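PDB 3P02: uncharacterized protein from Bacteroides ovatus, which is of unknown function, though its N-terminal part probably adopts an immunoglobulin-like beta-sandwich of the E-set type. Local coordinates for residues T52-L61 with Y90-A100. Sequence-based numbering, arbitrary orientation. Where two conformers were deposited one is given.
Sequences TDDRLVSFSL and YSFPKELTIPA
The Phe59 ring meets Leu96 at its edge, where Leu96 CB lies in the ring plane, 3.7 Å from Phe59 CE2. The Phe92 ring carries Lys94 NZ over one face, offset toward the rim, while Phe59 O sits in plane at its edge, 3.7 Å from Phe92 CE1. The backbone sets Phe59 CB 3.9 Å from Phe92 CE1. Phe59 CG stands beside its own backbone N (chi1 -55°), which turns the CE2 edge of the ring toward Leu96 CB. With an alanine here the ring is gone, which would probably open a gap between Leu96 and Val43 of strand 36-45. Further along, Val57 CG2 packs on Ile98 CD1 at 3.6 Å. The antiparallel ladder is regular: Arg55 pairs with Ile98 and Val57 with Leu96, each through two hydrogen bonds. Phe59 N adds a bond to Lys94 O, 2.9 Å. At the other end Asp54 OD1 accepts from Ala100 N at 2.9 Å, and a water probably bridges Asp53 O and Ile98 O. Arg55 turns away to a salt bridge with Glu130. Strand 55-61 runs between 95-98 and 122-130. Segment 90-100 passes between sheets: strand 90-91 pairs with 104-112 in the facing sheet, where Val43 meets Phe59 and Ile98.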
loop_
_atom_site.group_PDB
_atom_site.type_symbol
_atom_site.label_atom_id
_atom_site.label_comp_id
_atom_site.label_asym_id
_atom_site.label_seq_id
_atom_site.Cartn_x
_atom_site.Cartn_y
_atom_site.Cartn_z
ATOM N N THR A 52 16.507 34.177 -14.846
ATOM C CA THR A 52 16.394 35.210 -15.880
ATOM C C THR A 52 15.553 34.727 -17.093
ATOM O O THR A 52 14.879 35.546 -17.730
ATOM C CB THR A 52 17.790 35.721 -16.323
ATOM O OG1 THR A 52 17.643 36.629 -17.424
ATOM C CG2 THR A 52 18.765 34.591 -16.697
ATOM N N ASP A 53 15.593 33.413 -17.401
ATOM C CA ASP A 53 14.878 32.835 -18.542
ATOM C C ASP A 53 13.858 31.789 -18.125
ATOM O O ASP A 53 14.061 31.120 -17.104
ATOM C CB ASP A 53 15.874 32.182 -19.509
ATOM C CG ASP A 53 17.061 33.062 -19.854
ATOM O OD1 ASP A 53 16.845 34.150 -20.432
ATOM O OD2 ASP A 53 18.203 32.678 -19.511
ATOM N N ASP A 54 12.791 31.603 -18.951
ATOM C CA ASP A 54 11.790 30.547 -18.713
ATOM C C ASP A 54 12.435 29.188 -18.924
ATOM O O ASP A 54 13.288 29.035 -19.808
ATOM C CB ASP A 54 10.570 30.702 -19.627
ATOM C CG ASP A 54 9.604 31.819 -19.279
ATOM O OD1 ASP A 54 9.916 32.630 -18.363
ATOM O OD2 ASP A 54 8.559 31.908 -19.934
ATOM N N ARG A 55 12.082 28.219 -18.076
ATOM C CA ARG A 55 12.664 26.874 -18.152
ATOM C C ARG A 55 11.677 25.920 -18.765
ATOM O O ARG A 55 10.557 25.842 -18.272
ATOM C CB ARG A 55 13.060 26.354 -16.740
ATOM C CG ARG A 55 13.877 27.323 -15.858
ATOM C CD ARG A 55 15.301 27.563 -16.340
ATOM N NE ARG A 55 16.185 26.471 -15.914
ATOM C CZ ARG A 55 16.900 26.468 -14.791
ATOM N NH1 ARG A 55 16.868 27.511 -13.973
ATOM N NH2 ARG A 55 17.665 25.429 -14.489
ATOM N N LEU A 56 12.070 25.179 -19.816
ATOM C CA LEU A 56 11.198 24.140 -20.353
ATOM C C LEU A 56 11.708 22.804 -19.789
ATOM O O LEU A 56 12.798 22.322 -20.105
ATOM C CB LEU A 56 11.084 24.157 -21.883
ATOM C CG LEU A 56 10.045 23.189 -22.508
ATOM C CD1 LEU A 56 8.611 23.485 -22.030
ATOM C CD2 LEU A 56 10.091 23.259 -24.031
ATOM N N VAL A 57 10.919 22.253 -18.876
ATOM C CA VAL A 57 11.279 21.065 -18.125
ATOM C C VAL A 57 10.600 19.839 -18.696
ATOM O O VAL A 57 9.437 19.931 -19.095
ATOM C CB VAL A 57 10.850 21.309 -16.650
ATOM C CG1 VAL A 57 11.408 20.243 -15.750
ATOM C CG2 VAL A 57 11.323 22.687 -16.173
ATOM N N SER A 58 11.342 18.714 -18.765
ATOM C CA SER A 58 10.779 17.455 -19.245
ATOM C C SER A 58 10.753 16.432 -18.122
ATOM O O SER A 58 11.635 16.432 -17.254
ATOM C CB SER A 58 11.543 16.910 -20.450
ATOM O OG SER A 58 12.725 16.219 -20.100
ATOM N N PHE A 59 9.728 15.589 -18.138
ATOM C CA PHE A 59 9.538 14.529 -17.144
ATOM C C PHE A 59 9.383 13.240 -17.878
ATOM O O PHE A 59 8.626 13.166 -18.853
ATOM C CB PHE A 59 8.294 14.800 -16.293
ATOM C CG PHE A 59 8.305 16.152 -15.634
ATOM C CD1 PHE A 59 9.011 16.361 -14.457
ATOM C CD2 PHE A 59 7.576 17.206 -16.166
ATOM C CE1 PHE A 59 8.987 17.605 -13.824
ATOM C CE2 PHE A 59 7.587 18.460 -15.554
ATOM C CZ PHE A 59 8.295 18.654 -14.389
ATOM N N SER A 60 10.066 12.213 -17.420
ATOM C CA SER A 60 9.948 10.950 -18.105
ATOM C C SER A 60 10.039 9.814 -17.151
ATOM O O SER A 60 10.659 9.920 -16.087
ATOM C CB SER A 60 11.050 10.814 -19.154
ATOM O OG SER A 60 12.321 10.675 -18.540
ATOM N N LEU A 61 9.462 8.693 -17.575
ATOM C CA LEU A 61 9.608 7.437 -16.882
ATOM C C LEU A 61 11.088 7.070 -16.990
ATOM O O LEU A 61 11.646 7.110 -18.099
ATOM C CB LEU A 61 8.707 6.413 -17.573
ATOM C CG LEU A 61 8.869 4.974 -17.127
ATOM C CD1 LEU A 61 8.178 4.759 -15.801
ATOM C CD2 LEU A 61 8.304 4.040 -18.181
ATOM N N TYR A 90 -1.615 5.442 -14.821
ATOM C CA TYR A 90 -1.290 6.817 -14.485
ATOM C C TYR A 90 -1.198 7.684 -15.717
ATOM O O TYR A 90 -1.092 7.189 -16.848
ATOM C CB TYR A 90 0.073 6.889 -13.702
ATOM C CG TYR A 90 1.263 6.429 -14.523
ATOM C CD1 TYR A 90 1.893 7.292 -15.428
ATOM C CD2 TYR A 90 1.689 5.105 -14.482
ATOM C CE1 TYR A 90 2.936 6.847 -16.247
ATOM C CE2 TYR A 90 2.738 4.655 -15.286
ATOM C CZ TYR A 90 3.351 5.528 -16.173
ATOM O OH TYR A 90 4.354 5.067 -16.984
ATOM N N SER A 91 -1.175 9.002 -15.476
ATOM C CA SER A 91 -0.898 9.981 -16.521
ATOM C C SER A 91 -0.246 11.208 -15.916
ATOM O O SER A 91 -0.570 11.626 -14.805
ATOM C CB SER A 91 -2.140 10.352 -17.323
ATOM O OG SER A 91 -3.012 11.204 -16.604
ATOM N N PHE A 92 0.703 11.768 -16.648
ATOM C CA PHE A 92 1.368 12.986 -16.194
ATOM C C PHE A 92 1.857 13.755 -17.414
ATOM O O PHE A 92 2.214 13.132 -18.413
ATOM C CB PHE A 92 2.497 12.715 -15.179
ATOM C CG PHE A 92 3.678 11.938 -15.701
ATOM C CD1 PHE A 92 4.701 12.577 -16.399
ATOM C CD2 PHE A 92 3.794 10.577 -15.465
ATOM C CE1 PHE A 92 5.809 11.861 -16.858
ATOM C CE2 PHE A 92 4.896 9.861 -15.943
ATOM C CZ PHE A 92 5.896 10.502 -16.636
ATOM N N PRO A 93 1.890 15.094 -17.374
ATOM C CA PRO A 93 2.381 15.830 -18.554
ATOM C C PRO A 93 3.888 15.609 -18.733
ATOM O O PRO A 93 4.641 15.572 -17.745
ATOM C CB PRO A 93 2.039 17.287 -18.239
ATOM C CG PRO A 93 1.982 17.346 -16.753
ATOM C CD PRO A 93 1.449 16.010 -16.298
ATOM N N LYS A 94 4.334 15.452 -19.986
ATOM C CA LYS A 94 5.747 15.194 -20.280
ATOM C C LYS A 94 6.578 16.466 -20.215
ATOM O O LYS A 94 7.795 16.389 -20.124
ATOM C CB LYS A 94 5.932 14.515 -21.646
ATOM C CG LYS A 94 5.186 13.182 -21.778
ATOM C CD LYS A 94 5.477 12.136 -20.659
ATOM C CE LYS A 94 4.172 11.560 -20.152
ATOM N NZ LYS A 94 4.319 10.245 -19.480
ATOM N N GLU A 95 5.925 17.627 -20.257
ATOM C CA GLU A 95 6.598 18.921 -20.222
ATOM C C GLU A 95 5.833 19.947 -19.439
ATOM O O GLU A 95 4.607 19.905 -19.361
ATOM C CB GLU A 95 6.820 19.476 -21.640
ATOM C CG GLU A 95 7.907 18.755 -22.414
ATOM C CD GLU A 95 8.083 19.251 -23.835
ATOM O OE1 GLU A 95 7.283 20.109 -24.272
ATOM O OE2 GLU A 95 9.029 18.787 -24.508
ATOM N N LEU A 96 6.597 20.917 -18.910
ATOM C CA LEU A 96 6.116 22.046 -18.117
ATOM C C LEU A 96 7.037 23.227 -18.307
ATOM O O LEU A 96 8.259 23.042 -18.379
ATOM C CB LEU A 96 6.104 21.667 -16.618
ATOM C CG LEU A 96 4.790 21.243 -15.948
ATOM C CD1 LEU A 96 4.471 19.806 -16.210
ATOM C CD2 LEU A 96 4.923 21.337 -14.448
ATOM N N THR A 97 6.471 24.433 -18.342
ATOM C CA THR A 97 7.257 25.650 -18.395
ATOM C C THR A 97 7.273 26.233 -16.988
ATOM O O THR A 97 6.211 26.353 -16.352
ATOM C CB THR A 97 6.703 26.640 -19.425
ATOM O OG1 THR A 97 6.940 26.094 -20.721
ATOM C CG2 THR A 97 7.383 28.013 -19.314
ATOM N N ILE A 98 8.480 26.508 -16.464
ATOM C CA ILE A 98 8.626 27.184 -15.185
ATOM C C ILE A 98 9.032 28.619 -15.524
ATOM O O ILE A 98 10.136 28.829 -16.033
ATOM C CB ILE A 98 9.610 26.510 -14.193
ATOM C CG1 ILE A 98 9.286 25.017 -13.973
ATOM C CG2 ILE A 98 9.635 27.294 -12.865
ATOM C CD1 ILE A 98 10.376 24.273 -13.125
ATOM N N PRO A 99 8.146 29.611 -15.312
ATOM C CA PRO A 99 8.501 31.002 -15.660
ATOM C C PRO A 99 9.716 31.535 -14.907
ATOM O O PRO A 99 9.971 31.140 -13.769
ATOM C CB PRO A 99 7.251 31.796 -15.257
ATOM C CG PRO A 99 6.143 30.799 -15.235
ATOM C CD PRO A 99 6.784 29.527 -14.744
ATOM N N ALA A 100 10.448 32.489 -15.536
ATOM C CA ALA A 100 11.569 33.153 -14.877
ATOM C C ALA A 100 11.040 33.825 -13.603
ATOM O O ALA A 100 9.911 34.320 -13.599
ATOM C CB ALA A 100 12.164 34.199 -15.820
HETATM O O HOH W 1 12.610 29.917 -14.995
#